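Local coordinates for protein possible prolidase (Bifidobacterium longum NCC2705, PDB 2P9B) that probably hydrolyses carbon-nitrogen bonds other than peptide bonds, as a member of the amidohydrolase family, though it was named a possible prolidase and its substrate is not established, at residues N75-L80 with G343-M348; T122-S127 with V351-T356; A15-T20 with N33-V38; K67-G72 with L403-A408; A205-V210 with A247-G252. All blocks are in the same frame, centred on the assembly; numbering follows the deposited sequence.

Contact 1: N75-L80 with G343-M348; sequences NAHTHL and GTDTGM
With CG anti to the backbone N in both N75 (chi1 -169°) and D345 (chi1 -152°), the amide of N75 is laid against G343 and T344 while the carboxylate of D345 is carried in among the histidines. N75 OD1 accepts from H77 N within its own segment, an Asx turn, and from T344 N across the contact at 3.2 Å. N75 ND2 points almost straight at T344 OG1 (3.0 Å, 173°), which lies in the amide plane, and bonds T356 OG1 besides. Replacing N75 by an alanine would probably leave T344 N and H77 N without their shared acceptor and T344 OG1 without its donor. H77 O takes D345 N at 2.7 Å, and H79 N donates to T346 OG1 at 3.1 Å, a hydroxyl also bonded to Q353. D345 CB sits over one face of the H77 ring, 4.2 Å from its centroid, and D345 OD1 lies 2.8 Å from H79 NE2; H79 ND1 is tied to G136 O. The His-X-His of H77 and H79, with the later D345, resembles part of the metal site of amidohydrolase TIM barrels and is consistent with a possible site that holds no metal here.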
# COMPACT_ATOMS: atom_id res chain seq x y z
N ASN A 75 -2.11 0.91 -2.09
CA ASN A 75 -1.63 -0.22 -1.30
C ASN A 75 -0.12 -0.03 -1.13
O ASN A 75 0.63 -0.11 -2.10
CB ASN A 75 -1.91 -1.55 -2.00
CG ASN A 75 -1.66 -2.74 -1.08
OD1 ASN A 75 -0.72 -2.74 -0.30
ND2 ASN A 75 -2.52 -3.76 -1.18
N ALA A 76 0.32 0.25 0.09
CA ALA A 76 1.73 0.51 0.35
C ALA A 76 2.63 -0.71 0.50
O ALA A 76 3.83 -0.57 0.77
CB ALA A 76 1.87 1.40 1.58
N HIS A 77 2.08 -1.91 0.34
CA HIS A 77 2.91 -3.10 0.49
C HIS A 77 2.41 -4.22 -0.41
O HIS A 77 1.49 -4.95 -0.05
CB HIS A 77 2.91 -3.53 1.96
CG HIS A 77 3.92 -4.59 2.27
ND1 HIS A 77 4.41 -4.79 3.54
CD2 HIS A 77 4.53 -5.50 1.48
CE1 HIS A 77 5.29 -5.78 3.52
NE2 HIS A 77 5.38 -6.23 2.28
N THR A 78 3.02 -4.34 -1.58
CA THR A 78 2.63 -5.36 -2.55
C THR A 78 3.83 -6.11 -3.14
O THR A 78 4.98 -5.74 -2.93
CB THR A 78 1.85 -4.73 -3.73
OG1 THR A 78 2.70 -3.80 -4.43
CG2 THR A 78 0.63 -3.97 -3.21
N HIS A 79 3.52 -7.19 -3.86
CA HIS A 79 4.49 -8.01 -4.59
C HIS A 79 3.75 -8.34 -5.87
O HIS A 79 2.56 -8.62 -5.83
CB HIS A 79 4.80 -9.31 -3.84
CG HIS A 79 5.50 -9.11 -2.53
ND1 HIS A 79 6.84 -8.76 -2.45
CD2 HIS A 79 5.05 -9.17 -1.26
CE1 HIS A 79 7.17 -8.63 -1.18
NE2 HIS A 79 6.11 -8.87 -0.43
N LEU A 80 4.44 -8.31 -7.01
CA LEU A 80 3.76 -8.60 -8.27
C LEU A 80 4.06 -10.01 -8.79
O LEU A 80 3.92 -10.28 -9.98
CB LEU A 80 4.11 -7.53 -9.31
CG LEU A 80 3.68 -6.11 -8.91
CD1 LEU A 80 4.03 -5.14 -10.03
CD2 LEU A 80 2.18 -6.06 -8.62
N GLY A 343 -1.46 -1.40 3.72
CA GLY A 343 -0.64 -2.25 2.87
C GLY A 343 -1.09 -3.65 3.23
O GLY A 343 -1.61 -3.85 4.33
N THR A 344 -0.92 -4.62 2.34
CA THR A 344 -1.39 -5.97 2.66
C THR A 344 -0.43 -7.12 2.43
O THR A 344 -0.71 -8.24 2.86
CB THR A 344 -2.67 -6.30 1.87
OG1 THR A 344 -2.37 -6.31 0.47
CG2 THR A 344 -3.74 -5.26 2.15
N ASP A 345 0.68 -6.86 1.74
CA ASP A 345 1.67 -7.89 1.42
C ASP A 345 1.06 -8.87 0.41
O ASP A 345 1.08 -10.08 0.61
CB ASP A 345 2.10 -8.65 2.68
CG ASP A 345 3.52 -9.21 2.58
OD1 ASP A 345 4.05 -9.27 1.45
OD2 ASP A 345 4.10 -9.57 3.62
N THR A 346 0.54 -8.34 -0.69
CA THR A 346 -0.07 -9.18 -1.72
C THR A 346 0.93 -10.20 -2.27
O THR A 346 2.14 -10.00 -2.18
CB THR A 346 -0.61 -8.34 -2.91
OG1 THR A 346 0.48 -7.73 -3.60
CG2 THR A 346 -1.56 -7.26 -2.41
N GLY A 347 0.42 -11.28 -2.85
CA GLY A 347 1.30 -12.29 -3.39
C GLY A 347 1.41 -13.48 -2.46
O GLY A 347 1.79 -14.58 -2.88
N MSE A 348 1.07 -13.26 -1.19
CA MSE A 348 1.10 -14.32 -0.19
C MSE A 348 -0.07 -15.25 -0.53
O MSE A 348 -1.07 -14.81 -1.08
CB MSE A 348 0.93 -13.76 1.23
CG MSE A 348 2.01 -12.78 1.68
SE MSE A 348 3.81 -13.51 1.85
CE MSE A 348 4.58 -12.92 0.16

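Contact 2: T122-S127 with V351-T356; sequences TTLLES and VPQYAT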
# COMPACT_ATOMS: atom_id res chain seq x y z
N THR A 122 -2.26 -5.21 -12.98
CA THR A 122 -3.56 -4.93 -13.58
C THR A 122 -4.69 -5.36 -12.64
O THR A 122 -5.72 -4.69 -12.56
CB THR A 122 -3.71 -5.63 -14.94
OG1 THR A 122 -2.73 -5.12 -15.85
CG2 THR A 122 -5.10 -5.39 -15.52
N THR A 123 -4.50 -6.48 -11.95
CA THR A 123 -5.51 -6.96 -11.00
C THR A 123 -5.69 -5.92 -9.89
O THR A 123 -6.81 -5.58 -9.53
CB THR A 123 -5.08 -8.30 -10.39
OG1 THR A 123 -5.08 -9.30 -11.41
CG2 THR A 123 -6.04 -8.71 -9.28
N LEU A 124 -4.58 -5.42 -9.36
CA LEU A 124 -4.63 -4.40 -8.32
C LEU A 124 -5.40 -3.19 -8.84
O LEU A 124 -6.31 -2.69 -8.18
CB LEU A 124 -3.22 -3.98 -7.90
CG LEU A 124 -2.55 -4.89 -6.87
CD1 LEU A 124 -1.03 -4.82 -7.00
CD2 LEU A 124 -3.00 -4.47 -5.47
N LEU A 125 -5.05 -2.72 -10.04
CA LEU A 125 -5.75 -1.57 -10.61
C LEU A 125 -7.24 -1.84 -10.78
O LEU A 125 -8.07 -1.02 -10.39
CB LEU A 125 -5.13 -1.19 -11.96
CG LEU A 125 -5.78 0.02 -12.66
CD1 LEU A 125 -5.68 1.24 -11.76
CD2 LEU A 125 -5.09 0.28 -13.99
N GLU A 126 -7.60 -3.00 -11.33
CA GLU A 126 -9.01 -3.34 -11.53
C GLU A 126 -9.78 -3.40 -10.22
O GLU A 126 -11.00 -3.23 -10.21
CB GLU A 126 -9.14 -4.68 -12.27
CG GLU A 126 -8.56 -4.65 -13.68
CD GLU A 126 -8.56 -6.01 -14.36
OE1 GLU A 126 -8.46 -7.03 -13.64
OE2 GLU A 126 -8.63 -6.06 -15.60
N SER A 127 -9.07 -3.65 -9.12
CA SER A 127 -9.71 -3.72 -7.81
C SER A 127 -9.89 -2.32 -7.24
O SER A 127 -10.46 -2.15 -6.16
CB SER A 127 -8.89 -4.59 -6.85
OG SER A 127 -7.74 -3.90 -6.36
N VAL A 351 -3.30 -13.76 0.68
CA VAL A 351 -3.48 -12.32 0.53
C VAL A 351 -3.68 -12.04 -0.96
O VAL A 351 -2.73 -11.80 -1.69
CB VAL A 351 -2.28 -11.51 1.03
CG1 VAL A 351 -2.61 -10.01 0.99
CG2 VAL A 351 -1.90 -11.93 2.45
N PRO A 352 -4.94 -12.06 -1.41
CA PRO A 352 -5.24 -11.81 -2.82
C PRO A 352 -4.77 -10.44 -3.30
O PRO A 352 -4.79 -9.47 -2.54
CB PRO A 352 -6.76 -11.94 -2.87
CG PRO A 352 -7.04 -12.95 -1.79
CD PRO A 352 -6.15 -12.46 -0.68
N GLN A 353 -4.37 -10.37 -4.56
CA GLN A 353 -3.91 -9.12 -5.16
C GLN A 353 -5.05 -8.12 -5.20
O GLN A 353 -4.83 -6.91 -5.19
CB GLN A 353 -3.42 -9.37 -6.60
CG GLN A 353 -2.19 -10.26 -6.72
CD GLN A 353 -0.90 -9.54 -6.34
OE1 GLN A 353 -0.92 -8.37 -5.96
NE2 GLN A 353 0.22 -10.25 -6.46
N TYR A 354 -6.28 -8.62 -5.23
CA TYR A 354 -7.46 -7.76 -5.31
C TYR A 354 -8.15 -7.47 -3.98
O TYR A 354 -9.20 -6.83 -3.96
CB TYR A 354 -8.47 -8.39 -6.27
CG TYR A 354 -8.83 -9.82 -5.90
CD1 TYR A 354 -9.64 -10.10 -4.79
CD2 TYR A 354 -8.34 -10.90 -6.63
CE1 TYR A 354 -9.95 -11.41 -4.43
CE2 TYR A 354 -8.64 -12.21 -6.28
CZ TYR A 354 -9.44 -12.46 -5.18
OH TYR A 354 -9.72 -13.77 -4.82
N ALA A 355 -7.56 -7.91 -2.87
CA ALA A 355 -8.19 -7.73 -1.57
C ALA A 355 -7.72 -6.56 -0.71
O ALA A 355 -7.80 -6.62 0.51
CB ALA A 355 -8.08 -9.04 -0.77
N THR A 356 -7.24 -5.49 -1.34
CA THR A 356 -6.79 -4.35 -0.55
C THR A 356 -7.89 -3.86 0.40
O THR A 356 -7.61 -3.52 1.55
CB THR A 356 -6.35 -3.18 -1.47
OG1 THR A 356 -5.21 -3.58 -2.23
CG2 THR A 356 -6.01 -1.94 -0.64
O HOH W 1 -6.28 -4.93 -4.13
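L124 lays its CD2 methyl against the backbone carbonyl of Q353, with L124 CD2 only 3.1 Å from Q353 O, while its other methyl, CD1, reaches the amide oxygen Q353 OE1 at 3.7 Å. The leucine and glutamine side chains run obliquely past one another, and the bend of the glutamine at chi2 (-76°) folds its amide back alongside the leucine. That amide is held from beyond the contact: OE1 is bonded to T346 OG1 and NE2 to H79 O. One turn of the helix away from S127, T123 points its CG2 methyl into the angle between two neighbours, 3.8 Å from Q353 CB and 3.9 Å from Y354 CB, and the same methyl lies at the edge of the Y354 ring. The piece 352-355 is a type I beta turn, closed by A355 N to P352 O, and it packs against the C-terminal end of helix 113-126, the helix that follows strand 68-78 in this amidohydrolase barrel. P352 CB lies over one face of the Y354 ring, whose hydroxyl reaches away to D442 and F438 N. S127, just past the helix, sets its CB 3.9 Å from Y354 CB and turns its hydroxyl back to L124 O, a 2.6 Å bond. A water joins the two sides: it donates to S127 OG and to Q353 O (2.7 Å), and is hydrogen-bonded to T356 OG1 at 2.6 Å. T356 OG1, just past the turn, is also bonded to N75 ND2 of strand 68-78.

Contact 3: A15-T20 with N33-V38; sequences ALAHAT and NMTIVV
H18 and N33 run alongside each other, their imidazole and amide planes only 10° apart. H18 ND1 donates to N33 OD1 at 3.0 Å, and each partner lies in the plane of the other's flat group; the anti placement of N33 CG relative to its backbone N (chi1 -165°) brings the amide back toward the H18 ring. A17 CB rests over one face of the H18 ring. Next along the strands, T35 brings OG1 to within 3.2 Å of A17 CB, and that hydroxyl is hydrogen-bonded to S50 OG. A15 CB meets V37 CG2 at 4.1 Å on one face of the sheet, whereas L16, A19, M34 and I36 project from the other, where L16, A19 and I36 meet V69. The backbone frame is antiparallel: L16 and I36 exchange two bonds of 2.8 Å, and A19 and M34 form a second hydrogen-bonded pair. Between these pairs the register slips by one residue. A water spans N33 N and T20 OG1 beside the corner. Two residues, H18 and A19, sit opposite the single M34, and N33 and M34 opposite A19, giving paired G1 beta bulges where the strands turn from one sheet into the next.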
# COMPACT_ATOMS: atom_id res chain seq x y z
N ALA A 15 -16.10 14.43 -17.93
CA ALA A 15 -16.69 14.95 -16.71
C ALA A 15 -17.60 13.90 -16.12
O ALA A 15 -18.47 13.36 -16.81
CB ALA A 15 -17.47 16.23 -17.00
N LEU A 16 -17.39 13.58 -14.85
CA LEU A 16 -18.22 12.60 -14.15
C LEU A 16 -19.18 13.43 -13.31
O LEU A 16 -18.76 14.10 -12.37
CB LEU A 16 -17.35 11.73 -13.23
CG LEU A 16 -18.10 10.76 -12.31
CD1 LEU A 16 -18.83 9.72 -13.13
CD2 LEU A 16 -17.10 10.10 -11.36
N ALA A 17 -20.47 13.39 -13.65
CA ALA A 17 -21.45 14.19 -12.94
C ALA A 17 -22.46 13.46 -12.06
O ALA A 17 -22.65 12.25 -12.18
CB ALA A 17 -22.20 15.07 -13.94
N HIS A 18 -23.09 14.23 -11.18
CA HIS A 18 -24.13 13.74 -10.27
C HIS A 18 -23.67 12.67 -9.29
O HIS A 18 -24.48 11.86 -8.82
CB HIS A 18 -25.31 13.22 -11.09
CG HIS A 18 -25.82 14.21 -12.09
ND1 HIS A 18 -26.26 15.46 -11.74
CD2 HIS A 18 -25.94 14.13 -13.44
CE1 HIS A 18 -26.62 16.12 -12.82
NE2 HIS A 18 -26.44 15.33 -13.87
N ALA A 19 -22.39 12.67 -8.95
CA ALA A 19 -21.88 11.68 -8.03
C ALA A 19 -21.78 12.21 -6.61
O ALA A 19 -21.72 13.41 -6.37
CB ALA A 19 -20.51 11.20 -8.49
N THR A 20 -21.79 11.28 -5.66
CA THR A 20 -21.64 11.61 -4.26
C THR A 20 -20.16 11.37 -4.00
O THR A 20 -19.67 10.25 -4.18
CB THR A 20 -22.45 10.68 -3.34
OG1 THR A 20 -23.85 10.88 -3.57
CG2 THR A 20 -22.13 10.98 -1.88
N ASN A 33 -24.21 15.34 -5.14
CA ASN A 33 -24.44 15.87 -6.49
C ASN A 33 -23.30 16.75 -6.98
O ASN A 33 -23.46 17.95 -7.21
CB ASN A 33 -25.77 16.63 -6.52
CG ASN A 33 -26.25 16.88 -7.94
OD1 ASN A 33 -26.04 16.06 -8.83
ND2 ASN A 33 -26.93 18.01 -8.14
N MSE A 34 -22.15 16.11 -7.16
CA MSE A 34 -20.92 16.75 -7.61
C MSE A 34 -20.49 16.30 -9.00
O MSE A 34 -20.83 15.21 -9.45
CB MSE A 34 -19.79 16.42 -6.63
CG MSE A 34 -20.04 16.83 -5.18
SE MSE A 34 -20.25 18.71 -4.96
CE MSE A 34 -18.45 19.19 -5.17
N THR A 35 -19.70 17.14 -9.66
CA THR A 35 -19.16 16.81 -10.96
C THR A 35 -17.65 16.94 -10.85
O THR A 35 -17.14 17.89 -10.25
CB THR A 35 -19.65 17.78 -12.06
OG1 THR A 35 -21.05 17.56 -12.29
CG2 THR A 35 -18.88 17.56 -13.36
N ILE A 36 -16.93 15.97 -11.41
CA ILE A 36 -15.48 16.01 -11.41
C ILE A 36 -15.08 16.11 -12.87
O ILE A 36 -15.42 15.24 -13.67
CB ILE A 36 -14.86 14.74 -10.80
CG1 ILE A 36 -15.28 14.60 -9.33
CG2 ILE A 36 -13.34 14.80 -10.90
CD1 ILE A 36 -14.73 13.36 -8.64
N VAL A 37 -14.38 17.18 -13.22
CA VAL A 37 -13.95 17.39 -14.59
C VAL A 37 -12.48 17.06 -14.74
O VAL A 37 -11.64 17.58 -14.00
CB VAL A 37 -14.19 18.85 -15.01
CG1 VAL A 37 -13.79 19.04 -16.47
CG2 VAL A 37 -15.66 19.21 -14.80
N VAL A 38 -12.17 16.20 -15.69
CA VAL A 38 -10.79 15.78 -15.94
C VAL A 38 -10.28 16.29 -17.28
O VAL A 38 -10.93 16.10 -18.31
CB VAL A 38 -10.67 14.24 -15.89
CG1 VAL A 38 -9.24 13.82 -16.15
CG2 VAL A 38 -11.14 13.73 -14.52
O HOH W 2 -25.26 12.83 -4.91

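Contact 4: K67-G72 with L403-A408; sequences KIVMPG and LLVLNA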
# COMPACT_ATOMS: atom_id res chain seq x y z
N LYS A 67 -24.09 6.89 -7.86
CA LYS A 67 -22.76 6.34 -7.61
C LYS A 67 -21.98 7.16 -6.59
O LYS A 67 -22.30 8.32 -6.33
CB LYS A 67 -21.96 6.29 -8.91
CG LYS A 67 -22.62 5.52 -10.06
CD LYS A 67 -22.63 4.02 -9.80
CE LYS A 67 -23.14 3.25 -11.01
NZ LYS A 67 -24.52 3.65 -11.39
N ILE A 68 -20.95 6.54 -6.01
CA ILE A 68 -20.07 7.22 -5.07
C ILE A 68 -18.70 7.27 -5.75
O ILE A 68 -18.31 6.31 -6.40
CB ILE A 68 -19.92 6.42 -3.74
CG1 ILE A 68 -21.07 6.75 -2.79
CG2 ILE A 68 -18.58 6.74 -3.07
CD1 ILE A 68 -22.41 6.29 -3.26
N VAL A 69 -18.00 8.39 -5.63
CA VAL A 69 -16.67 8.48 -6.21
C VAL A 69 -15.74 8.93 -5.10
O VAL A 69 -16.08 9.80 -4.30
CB VAL A 69 -16.59 9.48 -7.38
CG1 VAL A 69 -16.95 10.87 -6.90
CG2 VAL A 69 -15.18 9.47 -7.97
N MSE A 70 -14.57 8.30 -5.04
CA MSE A 70 -13.59 8.61 -4.01
C MSE A 70 -12.21 8.52 -4.63
O MSE A 70 -12.07 8.12 -5.79
CB MSE A 70 -13.72 7.61 -2.84
CG MSE A 70 -13.38 6.14 -3.17
SE MSE A 70 -13.33 4.92 -1.68
CE MSE A 70 -11.66 5.47 -0.95
N PRO A 71 -11.16 8.92 -3.88
CA PRO A 71 -9.82 8.83 -4.45
C PRO A 71 -9.50 7.35 -4.66
O PRO A 71 -10.04 6.50 -3.94
CB PRO A 71 -8.93 9.43 -3.37
CG PRO A 71 -9.86 10.40 -2.65
CD PRO A 71 -11.14 9.60 -2.58
N GLY A 72 -8.63 7.04 -5.61
CA GLY A 72 -8.29 5.64 -5.82
C GLY A 72 -7.61 5.09 -4.57
O GLY A 72 -6.95 5.83 -3.84
N LEU A 403 -9.50 8.07 -9.84
CA LEU A 403 -10.84 7.96 -9.26
C LEU A 403 -11.35 6.55 -9.11
O LEU A 403 -11.12 5.70 -9.97
CB LEU A 403 -11.84 8.73 -10.12
CG LEU A 403 -11.41 10.05 -10.77
CD1 LEU A 403 -12.61 10.69 -11.47
CD2 LEU A 403 -10.85 11.00 -9.73
N LEU A 404 -12.05 6.30 -8.02
CA LEU A 404 -12.63 4.99 -7.79
C LEU A 404 -14.14 5.22 -7.65
O LEU A 404 -14.59 5.89 -6.71
CB LEU A 404 -12.06 4.36 -6.52
CG LEU A 404 -12.75 3.08 -6.03
CD1 LEU A 404 -12.79 2.04 -7.13
CD2 LEU A 404 -11.99 2.56 -4.80
N VAL A 405 -14.89 4.68 -8.60
CA VAL A 405 -16.35 4.83 -8.59
C VAL A 405 -16.98 3.58 -8.00
O VAL A 405 -16.71 2.46 -8.45
CB VAL A 405 -16.87 5.07 -10.02
CG1 VAL A 405 -18.36 5.39 -9.99
CG2 VAL A 405 -16.09 6.22 -10.67
N LEU A 406 -17.83 3.78 -7.00
CA LEU A 406 -18.49 2.69 -6.29
C LEU A 406 -20.01 2.71 -6.44
O LEU A 406 -20.60 3.75 -6.74
CB LEU A 406 -18.13 2.76 -4.80
CG LEU A 406 -16.62 2.86 -4.52
CD1 LEU A 406 -16.37 3.07 -3.02
CD2 LEU A 406 -15.94 1.60 -5.01
N ASN A 407 -20.64 1.57 -6.19
CA ASN A 407 -22.09 1.45 -6.30
C ASN A 407 -22.80 1.75 -4.98
O ASN A 407 -24.02 1.86 -4.94
CB ASN A 407 -22.45 0.04 -6.79
CG ASN A 407 -22.11 -0.17 -8.25
OD1 ASN A 407 -21.62 -1.22 -8.65
ND2 ASN A 407 -22.40 0.84 -9.07
N ALA A 408 -22.03 1.88 -3.91
CA ALA A 408 -22.60 2.17 -2.60
C ALA A 408 -21.59 2.97 -1.77
O ALA A 408 -20.43 3.08 -2.15
CB ALA A 408 -22.97 0.87 -1.87
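M70 and L404 stand side by side at the apolar centre, M70 CG 4.0 Å from L404 CB, and the selenium of this selenomethionine leans across to L406 CD1 at 3.8 Å. I68 continues the same face, its CB 4.2 Å from L406 CB, and the CD1 end of its chain reaches the carbonyl group of A408. Trimming I68 to an alanine would probably open a gap beside the A408 carbonyl group, where CG1 and CD1 now pack. From the other face V69 answers: chi1 of 61° sets CG1 between the backbone N and the carbonyl carbon and leaves CG2 anti to the N, where it comes 4.0 Å from L403 CB and near V405 CG2. Two hydrogen-bonded antiparallel pairs carry the backbones. I68 and L406 exchange bonds that are almost linear, L406 N to I68 O being 2.6 Å at 174°. M70 N to L404 O and L404 N to M70 O both span 2.9 Å. Beyond V69, strand 19-22 lies on the far side of strand 68-78. At the edge, K67 lies alongside N407 and passes the amide with its aliphatic part, K67 CE 3.2 Å from N407 ND2. Cohesion across this pair of strands thus comes from backbone bonds and hydrocarbon, with side-chain polarity kept to the K67 end.

Contact 5: A205-V210 with A247-G252; sequences AATGGV and AQSPEG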
# COMPACT_ATOMS: atom_id res chain seq x y z
N ALA A 205 14.72 -6.30 5.21
CA ALA A 205 14.13 -7.28 6.12
C ALA A 205 14.93 -7.11 7.41
O ALA A 205 16.06 -7.59 7.52
CB ALA A 205 14.29 -8.69 5.57
N ALA A 206 14.37 -6.40 8.38
CA ALA A 206 15.06 -6.17 9.65
C ALA A 206 15.01 -7.40 10.54
O ALA A 206 15.89 -7.63 11.36
CB ALA A 206 14.43 -4.98 10.38
N THR A 207 13.96 -8.19 10.35
CA THR A 207 13.74 -9.39 11.14
C THR A 207 13.22 -10.52 10.25
O THR A 207 13.10 -10.36 9.04
CB THR A 207 12.67 -9.14 12.21
OG1 THR A 207 11.43 -8.84 11.56
CG2 THR A 207 13.06 -7.95 13.08
N GLY A 208 12.91 -11.66 10.88
CA GLY A 208 12.37 -12.79 10.15
C GLY A 208 10.89 -12.51 9.93
O GLY A 208 10.42 -11.42 10.28
N GLY A 209 10.16 -13.46 9.38
CA GLY A 209 8.74 -13.25 9.11
C GLY A 209 7.77 -13.54 10.25
O GLY A 209 8.18 -13.81 11.38
N VAL A 210 6.48 -13.49 9.94
CA VAL A 210 5.42 -13.74 10.91
C VAL A 210 5.50 -15.10 11.58
O VAL A 210 5.14 -15.25 12.75
CB VAL A 210 4.02 -13.61 10.25
CG1 VAL A 210 2.93 -14.03 11.23
CG2 VAL A 210 3.79 -12.17 9.79
N ALA A 247 9.58 -5.64 10.08
CA ALA A 247 10.01 -5.98 11.43
C ALA A 247 8.81 -6.43 12.24
O ALA A 247 7.78 -5.75 12.26
CB ALA A 247 10.66 -4.76 12.08
N GLN A 248 8.94 -7.58 12.89
CA GLN A 248 7.85 -8.12 13.71
C GLN A 248 8.22 -8.30 15.18
O GLN A 248 7.68 -9.16 15.87
CB GLN A 248 7.34 -9.45 13.12
CG GLN A 248 8.39 -10.39 12.53
CD GLN A 248 9.33 -10.99 13.57
OE1 GLN A 248 9.35 -12.21 13.77
NE2 GLN A 248 10.12 -10.15 14.21
N SER A 249 9.14 -7.46 15.66
CA SER A 249 9.57 -7.51 17.05
C SER A 249 9.99 -6.11 17.47
O SER A 249 10.47 -5.32 16.66
CB SER A 249 10.76 -8.45 17.21
OG SER A 249 11.93 -7.91 16.60
N PRO A 250 9.82 -5.78 18.76
CA PRO A 250 10.20 -4.45 19.24
C PRO A 250 11.66 -4.11 18.96
O PRO A 250 11.99 -2.97 18.64
CB PRO A 250 9.90 -4.53 20.73
CG PRO A 250 8.74 -5.47 20.79
CD PRO A 250 9.14 -6.55 19.82
N GLU A 251 12.55 -5.09 19.09
CA GLU A 251 13.96 -4.84 18.84
C GLU A 251 14.17 -4.48 17.37
O GLU A 251 14.94 -3.57 17.05
CB GLU A 251 14.80 -6.06 19.20
CG GLU A 251 16.30 -5.84 19.03
CD GLU A 251 16.82 -4.60 19.75
OE1 GLU A 251 16.25 -4.24 20.80
OE2 GLU A 251 17.81 -4.01 19.28
N GLY A 252 13.48 -5.20 16.48
CA GLY A 252 13.61 -4.93 15.06
C GLY A 252 13.07 -3.57 14.71
O GLY A 252 13.65 -2.82 13.92
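The backbones come nearest at T207 and A247, whose CA atoms lie 5.1 Å apart, where the loop after strand 202-205 passes the end of strand 243-247 just before helix 250-259. T207 carries the contact with both of its branches. Its hydroxyl, set between the backbone N and the carbonyl carbon (chi1 64°), accepts from Q248 N at 3.1 Å with an N-H...O angle of 148°, and also lies 3.2 Å from A247 CA. Its methyl goes the other way, toward the start of the helix, where T207 CG2 is 3.7 Å from G252 CA and equally far from S249 OG. A side chain at position 252 would run into this methyl, so the glycine makes room for the threonine. S249 is the N-cap of helix 250-259: S249 OG accepts from G252 N at 3.1 Å, a capping bond that fixes the serine hydroxyl beside the T207 methyl. One residue earlier, A206 CB meets A247 CB at 4.1 Å, a small apolar patch. The Q248 side chain bends at chi2 and passes along T207 and G208. The two parallel strands 202-205 and 243-247 are neighbours in a four-stranded sheet, and the contact sits just past their C-terminal ends, with V210 and Q248 touching V322 of helix 313-335 and A206 touching S256 of helix 250-259.

How the contacts relate
Contacts 1 and 4 both draw on strand 68-78: contact 4 pairs its start with strand 403-406, contact 1 joins its far end to a loop deep in the chain. Contacts 1 and 2 are both buried, and they share a polar network through Q353 and T356. Contacts 3 and 4 meet where strand 19-22 pairs with strand 68-78 in one sheet; the rest of contact 3 belongs to a second sheet. Both rest on backbone ladders, with polar groups toward their exposed edges. Contact 5, about 17 Å from contact 1 centre to centre, lies across the chain's centre from contacts 3 and 4 and is only partly buried. Histidines and carboxylate mark contact 1, hydrocarbon marks contact 4.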